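Local coordinates for protein SAG family member (Sag19) (Eimeria tenella, PDB 6ZZB) that is of unknown function but is a major surface antigen of the parasite, with a fold related to the CAP proteins, at residues I57-S62 / L141-Y146; G70-A75 / K189-A194; P124-P129 / L206-I211. All coordinates share one frame; numbering follows the deposited sequence. Where two conformers were deposited one is given.

How the interactions relate
The centre of interaction 3 lies about 2 Å from the centre of the chain, and the contact is wholly buried; those of interactions 1 and 2 lie about 11 Å from it, in partly buried contacts. Interactions 2 and 3 belong to one mixed sheet: their strands 190-196 and 203-211 are neighbours, joined by the Cys193–Cys208 disulfide, so that a parallel pairing on one side and an antiparallel one on the other belong to the same sheet. Interaction 1 packs two helices on that sheet through apolar side chains and water, without direct hydrogen bonds. It meets interaction 2 where Asn58 and Arg61 bind the backbone of Leu72 and Gly70, and interaction 3 where Leu141 and Thr145 lie against Ile128.

Interaction 1 of 3, residues I57-S62 / L141-Y146; sequences INKLRS and LIQATY
Leu60 turns CG away from its carbonyl carbon, and Tyr146 holds CG anti to its backbone N (chi1 179°), which brings a methyl of the first over the ring of the second. Leu60 CD2 stands 3.8 Å from the centroid of the Tyr146 ring, only 11° off the normal, in a CH-pi contact over one face. The other branch, CD1, touches Ile142 CG2 at 3.8 Å and also lies against Tyr146 CB, so the leucine is wedged between ring and isoleucine. One turn earlier, Ile57 CG1 meets Ile142 CD1 at 3.8 Å; Leu183 of helix 175-183 packs on both isoleucines. The helical segments 57-61 and 141-146 run 33° apart, their axes 10.7 Å from each other at closest. Polar groups line the margins. A water accepts from Gln143 NE2 at 2.6 Å and, weakly, from Lys59 NZ, while a second water donates to Leu60 O at 2.7 Å and also bonds to Tyr146 OH. The disulfide Cys53–Cys138 ties the same two helices covalently nearer their N-termini. With no direct hydrogen bond across it, the interface rests on apolar and CH-pi packing, and water mediates its polar links.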
ATOM      1  N   ILE A  57      -5.572  -6.923  -7.375  1.00 14.19           N
ATOM      2  CA  ILE A  57      -5.144  -7.390  -6.036  1.00 14.13           C
ATOM      3  C   ILE A  57      -5.577  -8.845  -5.868  1.00 14.99           C
ATOM      4  O   ILE A  57      -4.777  -9.693  -5.432  1.00 15.28           O
ATOM      5  CB  ILE A  57      -5.683  -6.475  -4.924  1.00 13.74           C
ATOM      6  CG1 ILE A  57      -5.019  -5.093  -5.015  1.00 12.96           C
ATOM      7  CG2 ILE A  57      -5.467  -7.119  -3.579  1.00 13.63           C
ATOM      8  CD1 ILE A  57      -5.639  -4.033  -4.142  1.00 12.93           C
ATOM      9  N   ASN A  58      -6.834  -9.146  -6.187  1.00 15.99           N
ATOM     10  CA  ASN A  58      -7.352 -10.514  -5.953  1.00 16.11           C
ATOM     11  C   ASN A  58      -6.772 -11.505  -6.973  1.00 16.64           C
ATOM     12  O   ASN A  58      -6.606 -12.676  -6.548  1.00 18.85           O
ATOM     13  CB  ASN A  58      -8.874 -10.497  -5.930  1.00 15.53           C
ATOM     14  CG  ASN A  58      -9.396 -10.017  -4.601  1.00 16.47           C
ATOM     15  OD1 ASN A  58      -8.784 -10.226  -3.556  1.00 17.34           O
ATOM     16  ND2 ASN A  58     -10.568  -9.396  -4.602  1.00 15.40           N
ATOM     17  N   LYS A  59      -6.422 -11.055  -8.172  1.00 18.38           N
ATOM     18  CA  LYS A  59      -5.719 -11.915  -9.164  1.00 20.82           C
ATOM     19  C   LYS A  59      -4.369 -12.321  -8.562  1.00 21.91           C
ATOM     20  O   LYS A  59      -4.042 -13.530  -8.500  1.00 20.58           O
ATOM     21  CB  LYS A  59      -5.561 -11.197 -10.498  1.00 23.77           C
ATOM     22  CG  LYS A  59      -4.782 -11.993 -11.535  1.00 30.48           C
ATOM     23  CD  LYS A  59      -5.042 -11.544 -12.945  1.00 35.37           C
ATOM     24  CE  LYS A  59      -3.985 -12.031 -13.914  1.00 39.12           C
ATOM     25  NZ  LYS A  59      -2.802 -11.140 -13.894  1.00 42.22           N
ATOM     26  N   LEU A  60      -3.625 -11.362  -8.027  1.00 18.92           N
ATOM     27  CA  LEU A  60      -2.281 -11.646  -7.457  1.00 17.43           C
ATOM     28  C   LEU A  60      -2.388 -12.566  -6.232  1.00 18.68           C
ATOM     29  O   LEU A  60      -1.479 -13.392  -6.028  1.00 20.55           O
ATOM     30  CB  LEU A  60      -1.570 -10.328  -7.132  1.00 18.14           C
ATOM     31  CG  LEU A  60      -1.220  -9.477  -8.347  1.00 18.29           C
ATOM     32  CD1 LEU A  60      -0.757  -8.094  -7.942  1.00 18.52           C
ATOM     33  CD2 LEU A  60      -0.132 -10.133  -9.183  1.00 20.52           C
ATOM     34  N   ARG A  61      -3.434 -12.468  -5.409  1.00 17.40           N
ATOM     35  CA  ARG A  61      -3.572 -13.318  -4.206  1.00 17.41           C
ATOM     36  C   ARG A  61      -3.993 -14.742  -4.592  1.00 21.78           C
ATOM     37  O   ARG A  61      -3.796 -15.642  -3.764  1.00 22.10           O
ATOM     38  CB  ARG A  61      -4.553 -12.697  -3.215  1.00 16.78           C
ATOM     39  CG  ARG A  61      -4.047 -11.390  -2.634  1.00 15.12           C
ATOM     40  CD  ARG A  61      -5.119 -10.785  -1.734  1.00 14.74           C
ATOM     41  NE  ARG A  61      -5.503 -11.565  -0.572  1.00 14.77           N
ATOM     42  CZ  ARG A  61      -4.912 -11.568   0.609  1.00 14.99           C
ATOM     43  NH1 ARG A  61      -3.846 -10.811   0.843  1.00 15.72           N
ATOM     44  NH2 ARG A  61      -5.377 -12.302   1.607  1.00 16.53           N
ATOM     45  N   SER A  62      -4.572 -14.909  -5.778  1.00 26.47           N
ATOM     46  CA  SER A  62      -5.125 -16.197  -6.269  0.50 28.45           C
ATOM     47  C   SER A  62      -4.362 -16.629  -7.527  1.00 30.67           C
ATOM     48  O   SER A  62      -3.523 -17.536  -7.396  1.00 43.18           O
ATOM     49  CB  SER A  62      -6.596 -16.060  -6.528  0.50 28.66           C
ATOM     50  OG  SER A  62      -6.822 -15.220  -7.644  0.50 28.82           O
ATOM     51  N   LEU A 141       0.117  -0.223 -12.189  1.00 14.01           N
ATOM     52  CA  LEU A 141       0.889   0.204 -11.009  1.00 13.18           C
ATOM     53  C   LEU A 141       1.056  -0.967 -10.045  1.00 12.66           C
ATOM     54  O   LEU A 141       2.207  -1.164  -9.535  1.00 11.69           O
ATOM     55  CB  LEU A 141       0.159   1.342 -10.320  1.00 13.12           C
ATOM     56  CG  LEU A 141       0.155   2.657 -11.099  1.00 14.12           C
ATOM     57  CD1 LEU A 141      -0.777   3.641 -10.397  1.00 14.97           C
ATOM     58  CD2 LEU A 141       1.541   3.242 -11.251  1.00 15.25           C
ATOM     59  N   ILE A 142      -0.004  -1.693  -9.724  1.00 11.10           N
ATOM     60  CA  ILE A 142       0.094  -2.778  -8.724  1.00 11.62           C
ATOM     61  C   ILE A 142       0.860  -3.951  -9.340  1.00 12.54           C
ATOM     62  O   ILE A 142       1.686  -4.543  -8.633  1.00 12.23           O
ATOM     63  CB  ILE A 142      -1.284  -3.125  -8.162  1.00 11.68           C
ATOM     64  CG1 ILE A 142      -1.799  -1.945  -7.328  1.00 12.01           C
ATOM     65  CG2 ILE A 142      -1.227  -4.416  -7.380  1.00 12.14           C
ATOM     66  CD1 ILE A 142      -3.074  -2.216  -6.563  1.00 13.33           C
ATOM     67  N   GLN A 143       0.656  -4.272 -10.608  1.00 12.80           N
ATOM     68  CA  GLN A 143       1.477  -5.364 -11.190  1.00 13.61           C
ATOM     69  C   GLN A 143       2.951  -4.968 -11.076  1.00 12.88           C
ATOM     70  O   GLN A 143       3.770  -5.836 -10.770  1.00 13.67           O
ATOM     71  CB  GLN A 143       1.100  -5.607 -12.646  1.00 15.01           C
ATOM     72  CG  GLN A 143       1.887  -6.749 -13.283  1.00 16.88           C
ATOM     73  CD  GLN A 143       1.717  -8.079 -12.589  1.00 18.52           C
ATOM     74  OE1 GLN A 143       2.629  -8.598 -11.923  1.00 22.43           O
ATOM     75  NE2 GLN A 143       0.548  -8.660 -12.721  1.00 19.78           N
ATOM     76  N   ALA A 144       3.332  -3.731 -11.352  1.00 12.16           N
ATOM     77  CA  ALA A 144       4.745  -3.335 -11.367  1.00 12.89           C
ATOM     78  C   ALA A 144       5.289  -3.438  -9.941  1.00 13.10           C
ATOM     79  O   ALA A 144       6.444  -3.877  -9.773  1.00 13.57           O
ATOM     80  CB  ALA A 144       4.932  -1.962 -11.936  1.00 13.28           C
ATOM     81  N   THR A 145       4.547  -2.999  -8.913  1.00 12.22           N
ATOM     82  CA  THR A 145       5.086  -3.058  -7.536  1.00 11.44           C
ATOM     83  C   THR A 145       5.205  -4.510  -7.130  1.00 11.14           C
ATOM     84  O   THR A 145       6.155  -4.862  -6.384  1.00 11.60           O
ATOM     85  CB  THR A 145       4.250  -2.216  -6.552  1.00 11.18           C
ATOM     86  OG1 THR A 145       5.078  -1.856  -5.442  1.00 11.25           O
ATOM     87  CG2 THR A 145       3.001  -2.892  -6.051  1.00 11.18           C
ATOM     88  N   TYR A 146       4.287  -5.351  -7.546  1.00 11.96           N
ATOM     89  CA  TYR A 146       4.304  -6.773  -7.194  1.00 12.42           C
ATOM     90  C   TYR A 146       5.576  -7.401  -7.764  1.00 13.20           C
ATOM     91  O   TYR A 146       6.314  -8.086  -7.019  1.00 12.90           O
ATOM     92  CB  TYR A 146       3.048  -7.465  -7.726  1.00 14.29           C
ATOM     93  CG  TYR A 146       3.031  -8.934  -7.421  1.00 16.43           C
ATOM     94  CD1 TYR A 146       2.519  -9.419  -6.227  1.00 18.94           C
ATOM     95  CD2 TYR A 146       3.577  -9.835  -8.313  1.00 18.91           C
ATOM     96  CE1 TYR A 146       2.503 -10.772  -5.945  1.00 21.36           C
ATOM     97  CE2 TYR A 146       3.587 -11.195  -8.032  1.00 21.72           C
ATOM     98  CZ  TYR A 146       3.058 -11.658  -6.842  1.00 23.07           C
ATOM     99  OH  TYR A 146       3.074 -13.008  -6.579  1.00 30.31           O
TER
HETATM  100  O   HOH W   1      -1.406  -8.265 -14.418  1.00 38.26           O
HETATM  101  O   HOH W   2       0.488 -14.162  -7.687  1.00 34.90           O

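Interaction 2 of 3, residues G70-A75 / K189-A194; sequences GTLAKA and KKVSCA
Ala73 grips the neighbouring strand with both of its backbone polar groups. Its N donates to Lys189 O at 3.1 Å, and its O receives Val191 N at 2.9 Å, nearly in line with the carbonyl bond. Ala75 N then donates to Val191 O at 2.9 Å; the N-H...O angle is nearly straight (172°), but the donor stands well above the carbonyl plane. Side chains pack beside this ladder: Leu72 CD1 lies 4.1 Å from Val191 CG1, the two crossing at about a right angle, and Ala75 CB rests 3.7 Å from Lys190 CB.

Bridges Ala73–Lys190 and Lys74–Val191 are parallel, which makes the short strand 73-74 a parallel partner of strand 190-196 in a mixed sheet. On its other flank strand 190-196 runs antiparallel to 203-211, and there Lys189 and Lys190 both face Ile211, forming a classic beta bulge.

Waters continue the pairing beyond the direct bonds. One donates to both Thr71 O and Lys189 O; another donates to Ala75 O and hydrogen-bonds Ser192 OG, whose position anti to the backbone N (chi1 180°) sets it beside that water. The extended chain of Lys190 leads away from the strand to a salt bridge with Glu79, and Lys74 bridges to Glu51 and Glu48. Further out, Asn58 OD1 accepts from Leu72 N and Arg61 NE donates to Gly70 O, so two side chains of helix 50-61 hydrogen-bond the backbone just before the strand, while Val80 of helix 77-86 packs on Ala75 and Ser192.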
ATOM      1  N   GLY A  70      -7.080 -15.835   1.020  1.00 21.85           N
ATOM      2  CA  GLY A  70      -8.461 -15.365   0.821  1.00 22.34           C
ATOM      3  C   GLY A  70      -8.505 -14.183  -0.124  1.00 22.26           C
ATOM      4  O   GLY A  70      -7.489 -13.455  -0.222  1.00 22.17           O
ATOM      5  N   THR A  71      -9.621 -13.997  -0.831  1.00 19.65           N
ATOM      6  CA  THR A  71      -9.894 -12.761  -1.602  1.00 19.77           C
ATOM      7  C   THR A  71     -10.205 -11.642  -0.605  1.00 17.05           C
ATOM      8  O   THR A  71     -10.614 -11.888   0.524  1.00 18.80           O
ATOM      9  CB  THR A  71     -11.051 -12.904  -2.605  1.00 21.68           C
ATOM     10  OG1 THR A  71     -12.159 -13.274  -1.789  1.00 24.88           O
ATOM     11  CG2 THR A  71     -10.756 -13.891  -3.720  1.00 23.82           C
ATOM     12  N   LEU A  72      -9.937 -10.426  -1.048  1.00 15.94           N
ATOM     13  CA  LEU A  72     -10.274  -9.236  -0.248  1.00 15.45           C
ATOM     14  C   LEU A  72     -11.579  -8.629  -0.748  1.00 14.36           C
ATOM     15  O   LEU A  72     -11.852  -8.661  -1.948  1.00 16.13           O
ATOM     16  CB  LEU A  72      -9.160  -8.204  -0.392  1.00 14.38           C
ATOM     17  CG  LEU A  72      -7.749  -8.696  -0.068  1.00 13.94           C
ATOM     18  CD1 LEU A  72      -6.788  -7.510  -0.156  1.00 14.39           C
ATOM     19  CD2 LEU A  72      -7.698  -9.297   1.310  1.00 14.50           C
ATOM     20  N   ALA A  73     -12.280  -8.057   0.204  1.00 15.22           N
ATOM     21  CA  ALA A  73     -13.474  -7.234  -0.063  1.00 16.18           C
ATOM     22  C   ALA A  73     -13.114  -5.766   0.090  1.00 14.79           C
ATOM     23  O   ALA A  73     -12.078  -5.432   0.686  1.00 14.24           O
ATOM     24  CB  ALA A  73     -14.575  -7.599   0.884  1.00 16.59           C
ATOM     25  N   LYS A  74     -13.979  -4.903  -0.376  1.00 12.77           N
ATOM     26  CA  LYS A  74     -13.855  -3.454  -0.138  1.00 12.11           C
ATOM     27  C   LYS A  74     -13.988  -3.152   1.347  1.00 12.60           C
ATOM     28  O   LYS A  74     -14.932  -3.640   2.029  1.00 14.02           O
ATOM     29  CB  LYS A  74     -14.926  -2.719  -0.921  1.00 12.37           C
ATOM     30  CG  LYS A  74     -15.029  -1.238  -0.631  1.00 14.06           C
ATOM     31  CD  LYS A  74     -15.934  -0.585  -1.645  1.00 15.32           C
ATOM     32  CE  LYS A  74     -15.993   0.910  -1.480  1.00 17.79           C
ATOM     33  NZ  LYS A  74     -16.997   1.459  -2.424  1.00 19.13           N
ATOM     34  N   ALA A  75     -13.102  -2.327   1.879  1.00 11.72           N
ATOM     35  CA  ALA A  75     -13.237  -1.712   3.208  1.00 11.41           C
ATOM     36  C   ALA A  75     -13.915  -0.359   3.019  1.00 11.99           C
ATOM     37  O   ALA A  75     -13.536   0.401   2.116  1.00 12.74           O
ATOM     38  CB  ALA A  75     -11.887  -1.547   3.876  1.00 10.85           C
ATOM     39  N   LYS A 189      -7.907  -8.836   4.919  1.00 17.78           N
ATOM     40  CA  LYS A 189      -9.276  -9.316   4.580  1.00 17.93           C
ATOM     41  C   LYS A 189     -10.053  -8.288   3.725  1.00 14.75           C
ATOM     42  O   LYS A 189     -10.919  -8.641   2.901  1.00 15.42           O
ATOM     43  CB  LYS A 189     -10.037  -9.605   5.873  1.00 23.14           C
ATOM     44  CG  LYS A 189      -9.367 -10.605   6.819  1.00 28.78           C
ATOM     45  CD  LYS A 189      -9.745 -10.395   8.277  1.00 35.36           C
ATOM     46  CE  LYS A 189      -8.757 -10.999   9.257  1.00 41.52           C
ATOM     47  NZ  LYS A 189      -7.582 -10.114   9.467  1.00 43.29           N
ATOM     48  N   LYS A 190      -9.744  -6.999   3.917  1.00 13.22           N
ATOM     49  CA  LYS A 190     -10.437  -5.917   3.187  1.00 12.72           C
ATOM     50  C   LYS A 190      -9.405  -4.874   2.784  1.00 10.90           C
ATOM     51  O   LYS A 190      -8.348  -4.813   3.447  1.00 11.37           O
ATOM     52  CB  LYS A 190     -11.505  -5.259   4.067  1.00 13.58           C
ATOM     53  CG  LYS A 190     -12.459  -6.236   4.742  1.00 16.62           C
ATOM     54  CD  LYS A 190     -13.600  -5.539   5.410  1.00 17.91           C
ATOM     55  CE  LYS A 190     -14.427  -6.486   6.247  1.00 19.18           C
ATOM     56  NZ  LYS A 190     -15.718  -5.867   6.576  1.00 18.74           N
ATOM     57  N   VAL A 191      -9.750  -4.083   1.791  1.00 10.02           N
ATOM     58  CA  VAL A 191      -8.842  -3.019   1.301  1.00 10.09           C
ATOM     59  C   VAL A 191      -9.642  -1.814   0.840  1.00 10.28           C
ATOM     60  O   VAL A 191     -10.727  -1.961   0.293  1.00  9.25           O
ATOM     61  CB  VAL A 191      -7.905  -3.574   0.221  1.00 10.30           C
ATOM     62  CG1 VAL A 191      -8.655  -4.003  -1.029  1.00 11.45           C
ATOM     63  CG2 VAL A 191      -6.791  -2.592  -0.145  1.00 10.34           C
ATOM     64  N   SER A 192      -9.108  -0.628   1.105  1.00  9.90           N
ATOM     65  CA  SER A 192      -9.614   0.639   0.559  1.00  9.59           C
ATOM     66  C   SER A 192      -8.472   1.362  -0.142  1.00  9.42           C
ATOM     67  O   SER A 192      -7.466   1.628   0.525  1.00  9.25           O
ATOM     68  CB  SER A 192     -10.190   1.482   1.651  1.00  9.72           C
ATOM     69  OG  SER A 192     -10.668   2.713   1.110  1.00 10.63           O
ATOM     70  N   CYS A 193      -8.634   1.667  -1.413  1.00  9.60           N
ATOM     71  CA  CYS A 193      -7.585   2.334  -2.203  1.00  9.88           C
ATOM     72  C   CYS A 193      -8.055   3.718  -2.624  1.00 10.42           C
ATOM     73  O   CYS A 193      -9.244   3.926  -2.887  1.00 10.37           O
ATOM     74  CB  CYS A 193      -7.269   1.555  -3.463  1.00 10.33           C
ATOM     75  SG  CYS A 193      -6.566  -0.103  -3.184  1.00 12.82           S
ATOM     76  N   ALA A 194      -7.124   4.654  -2.720  1.00  9.59           N
ATOM     77  CA  ALA A 194      -7.419   5.996  -3.217  1.00 10.57           C
ATOM     78  C   ALA A 194      -6.166   6.575  -3.832  1.00 10.51           C
ATOM     79  O   ALA A 194      -5.042   6.169  -3.452  1.00 10.30           O
ATOM     80  CB  ALA A 194      -7.932   6.883  -2.112  1.00 10.83           C
TER
HETATM   81  O   HOH W   3     -12.777 -10.703   2.626  1.00 30.92           O
HETATM   82  O   HOH W   4     -16.777  -3.790   4.407  1.00 30.02           O
HETATM   83  O   HOH W   5     -12.992   1.980  -0.092  1.00 17.61           O

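Interaction 3 of 3, residues P124-P129 / L206-I211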
ATOM      1  N   PRO A 124       0.227   2.379   7.533  1.00  9.80           N
ATOM      2  CA  PRO A 124       0.516   1.061   6.984  1.00  9.85           C
ATOM      3  C   PRO A 124      -0.382   0.761   5.794  1.00  9.78           C
ATOM      4  O   PRO A 124      -1.602   0.914   5.897  1.00  9.92           O
ATOM      5  CB  PRO A 124       0.244   0.100   8.136  1.00 11.69           C
ATOM      6  CG  PRO A 124      -0.638   0.841   9.074  1.00 13.45           C
ATOM      7  CD  PRO A 124      -0.424   2.316   8.853  1.00 10.95           C
ATOM      8  N   GLY A 125       0.214   0.433   4.676  1.00  8.99           N
ATOM      9  CA  GLY A 125      -0.518   0.024   3.496  1.00  9.31           C
ATOM     10  C   GLY A 125       0.379  -0.000   2.300  1.00  8.81           C
ATOM     11  O   GLY A 125       1.614   0.141   2.426  1.00  9.52           O
ATOM     12  N   LEU A 126      -0.214  -0.213   1.142  1.00  8.53           N
ATOM     13  CA  LEU A 126       0.461  -0.111  -0.167  1.00  8.66           C
ATOM     14  C   LEU A 126       0.588   1.356  -0.545  1.00  8.54           C
ATOM     15  O   LEU A 126      -0.380   2.117  -0.426  1.00  8.77           O
ATOM     16  CB  LEU A 126      -0.307  -0.924  -1.206  1.00  9.21           C
ATOM     17  CG  LEU A 126       0.136  -0.787  -2.658  1.00  9.57           C
ATOM     18  CD1 LEU A 126      -0.135  -2.088  -3.401  1.00 10.58           C
ATOM     19  CD2 LEU A 126      -0.546   0.413  -3.319  1.00  9.87           C
ATOM     20  N   VAL A 127       1.780   1.734  -0.991  1.00  8.17           N
ATOM     21  CA  VAL A 127       2.075   3.119  -1.405  1.00  8.57           C
ATOM     22  C   VAL A 127       2.731   3.076  -2.768  1.00  9.21           C
ATOM     23  O   VAL A 127       3.807   2.477  -2.887  1.00  9.15           O
ATOM     24  CB  VAL A 127       2.972   3.824  -0.384  1.00  9.02           C
ATOM     25  CG1 VAL A 127       3.282   5.246  -0.788  1.00  9.65           C
ATOM     26  CG2 VAL A 127       2.367   3.769   0.991  1.00  9.46           C
ATOM     27  N   ILE A 128       2.168   3.756  -3.758  1.00  9.83           N
ATOM     28  CA  ILE A 128       2.802   3.860  -5.093  1.00  9.92           C
ATOM     29  C   ILE A 128       2.715   5.296  -5.578  1.00 10.42           C
ATOM     30  O   ILE A 128       1.639   5.763  -5.955  1.00  9.58           O
ATOM     31  CB  ILE A 128       2.174   2.907  -6.115  1.00 10.60           C
ATOM     32  CG1 ILE A 128       2.206   1.458  -5.655  1.00 10.06           C
ATOM     33  CG2 ILE A 128       2.854   3.091  -7.456  1.00 11.12           C
ATOM     34  CD1 ILE A 128       1.476   0.493  -6.560  1.00 10.32           C
ATOM     35  N   PRO A 129       3.839   6.024  -5.605  1.00 11.11           N
ATOM     36  CA  PRO A 129       3.866   7.316  -6.285  1.00 11.98           C
ATOM     37  C   PRO A 129       3.865   7.111  -7.799  1.00 12.53           C
ATOM     38  O   PRO A 129       4.347   6.090  -8.274  1.00 13.30           O
ATOM     39  CB  PRO A 129       5.183   7.939  -5.826  1.00 13.33           C
ATOM     40  CG  PRO A 129       5.660   7.084  -4.673  1.00 14.51           C
ATOM     41  CD  PRO A 129       5.118   5.698  -4.961  1.00 12.38           C
ATOM     42  N   LEU A 206      -0.904   6.774  -4.969  1.00  8.75           N
ATOM     43  CA  LEU A 206      -1.892   5.714  -4.691  1.00  9.10           C
ATOM     44  C   LEU A 206      -1.597   5.143  -3.327  1.00  8.74           C
ATOM     45  O   LEU A 206      -0.446   4.718  -3.077  1.00  9.02           O
ATOM     46  CB  LEU A 206      -1.795   4.641  -5.766  1.00  9.76           C
ATOM     47  CG  LEU A 206      -2.574   3.353  -5.496  1.00 10.28           C
ATOM     48  CD1 LEU A 206      -4.066   3.594  -5.477  1.00  9.82           C
ATOM     49  CD2 LEU A 206      -2.235   2.324  -6.546  1.00 10.56           C
ATOM     50  N   PHE A 207      -2.612   5.077  -2.483  1.00  8.83           N
ATOM     51  CA  PHE A 207      -2.524   4.447  -1.157  1.00  8.72           C
ATOM     52  C   PHE A 207      -3.633   3.430  -1.042  1.00  8.23           C
ATOM     53  O   PHE A 207      -4.794   3.782  -1.278  1.00  9.14           O
ATOM     54  CB  PHE A 207      -2.643   5.483  -0.053  1.00  8.77           C
ATOM     55  CG  PHE A 207      -2.551   4.902   1.327  1.00  8.89           C
ATOM     56  CD1 PHE A 207      -1.324   4.453   1.780  1.00  9.87           C
ATOM     57  CD2 PHE A 207      -3.653   4.800   2.166  1.00  9.94           C
ATOM     58  CE1 PHE A 207      -1.211   3.901   3.050  1.00 11.05           C
ATOM     59  CE2 PHE A 207      -3.525   4.205   3.413  1.00  9.99           C
ATOM     60  CZ  PHE A 207      -2.310   3.785   3.845  1.00 10.66           C
ATOM     61  N   CYS A 208      -3.303   2.221  -0.632  1.00  8.45           N
ATOM     62  CA  CYS A 208      -4.311   1.198  -0.296  1.00  8.68           C
ATOM     63  C   CYS A 208      -4.119   0.780   1.151  1.00  9.25           C
ATOM     64  O   CYS A 208      -3.026   0.322   1.529  1.00  8.98           O
ATOM     65  CB  CYS A 208      -4.202  -0.014  -1.194  1.00  9.56           C
ATOM     66  SG  CYS A 208      -4.489   0.247  -2.953  1.00 10.53           S
ATOM     67  N   TYR A 209      -5.180   0.893   1.936  1.00  9.05           N
ATOM     68  CA  TYR A 209      -5.195   0.495   3.344  1.00  8.70           C
ATOM     69  C   TYR A 209      -5.825  -0.883   3.456  1.00  8.77           C
ATOM     70  O   TYR A 209      -6.960  -1.071   2.988  1.00  9.87           O
ATOM     71  CB  TYR A 209      -5.979   1.489   4.208  1.00  8.75           C
ATOM     72  CG  TYR A 209      -5.841   1.161   5.665  1.00  8.82           C
ATOM     73  CD1 TYR A 209      -4.690   1.508   6.331  1.00  9.50           C
ATOM     74  CD2 TYR A 209      -6.796   0.464   6.379  1.00  9.62           C
ATOM     75  CE1 TYR A 209      -4.468   1.155   7.640  1.00  9.63           C
ATOM     76  CE2 TYR A 209      -6.615   0.146   7.703  1.00 10.31           C
ATOM     77  CZ  TYR A 209      -5.454   0.516   8.352  1.00  9.85           C
ATOM     78  OH  TYR A 209      -5.250   0.230   9.664  1.00 10.11           O
ATOM     79  N   PHE A 210      -5.101  -1.810   4.063  1.00  8.87           N
ATOM     80  CA  PHE A 210      -5.556  -3.190   4.288  1.00  9.32           C
ATOM     81  C   PHE A 210      -5.974  -3.352   5.745  1.00  9.24           C
ATOM     82  O   PHE A 210      -5.261  -2.940   6.644  1.00  9.87           O
ATOM     83  CB  PHE A 210      -4.439  -4.170   3.945  1.00  9.32           C
ATOM     84  CG  PHE A 210      -4.035  -4.133   2.494  1.00  9.35           C
ATOM     85  CD1 PHE A 210      -3.180  -3.142   2.008  1.00  9.37           C
ATOM     86  CD2 PHE A 210      -4.504  -5.073   1.590  1.00  9.88           C
ATOM     87  CE1 PHE A 210      -2.825  -3.089   0.678  1.00  9.91           C
ATOM     88  CE2 PHE A 210      -4.128  -5.031   0.254  1.00 10.43           C
ATOM     89  CZ  PHE A 210      -3.290  -4.042  -0.208  1.00 10.05           C
ATOM     90  N   ILE A 211      -7.139  -3.980   5.946  1.00 10.77           N
ATOM     91  CA  ILE A 211      -7.631  -4.386   7.279  1.00 11.41           C
ATOM     92  C   ILE A 211      -7.465  -5.895   7.322  1.00 11.47           C
ATOM     93  O   ILE A 211      -8.050  -6.563   6.468  1.00 13.26           O
ATOM     94  CB  ILE A 211      -9.087  -3.946   7.483  1.00 11.88           C
ATOM     95  CG1 ILE A 211      -9.267  -2.448   7.254  1.00 13.02           C
ATOM     96  CG2 ILE A 211      -9.586  -4.396   8.861  1.00 13.97           C
ATOM     97  CD1 ILE A 211     -10.689  -1.975   7.477  1.00 13.88           C
TER
HETATM   98  O   HOH W   6      -2.883  -1.590   5.756  1.00 10.55           O
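Leu126 and Leu206 meet on the tightly packed side of the strand pair, CD2 to CD2 at 4.1 Å, with Ile128 CD1 beside the same Leu206 methyl. Leu126 CD2 also touches Cys208 SG at 4.0 Å, and its CB lies against the edge of the Phe210 ring, 3.8 Å from CE1. Leu183 and Asn179 of helix 175-183, with Leu141 and Thr145 of helix 138-155, cover this face. Beneath it the backbones are paired: Leu126 and Cys208 exchange two hydrogen bonds, as do Ile128 and Leu206, each 2.9 Å between N and O.

These are the hydrogen-bonded pairs of an antiparallel ladder, with Val127–Phe207 the non-hydrogen-bonded pair between them. The strand segments 126-129 and 206-211 run 176° apart within the mixed sheet, and Cys208 links the second of them to strand 190-196 through its disulfide with Cys193.

On the face of Val127 and Phe207 contact is sparser: Val127 CG2 approaches the ring edge near its plane, 3.8 Å from Phe207 CD1. Gly125, without a side chain, brings its CA to 3.2 Å from Cys208 O in a CA-H...O contact. Toward Pro124 the direct ladder gives way to water. A water donates to Pro124 O at 2.8 Å and accepts from Phe210 N, bridging the two segments over the rim of one Tyr209 face. Tyr209 carries CG anti to the backbone N, which brings its ring against Pro124 O, 3.2 Å from CD1, and its hydroxyl goes on to hydrogen-bond Ser83 OG of helix 77-86.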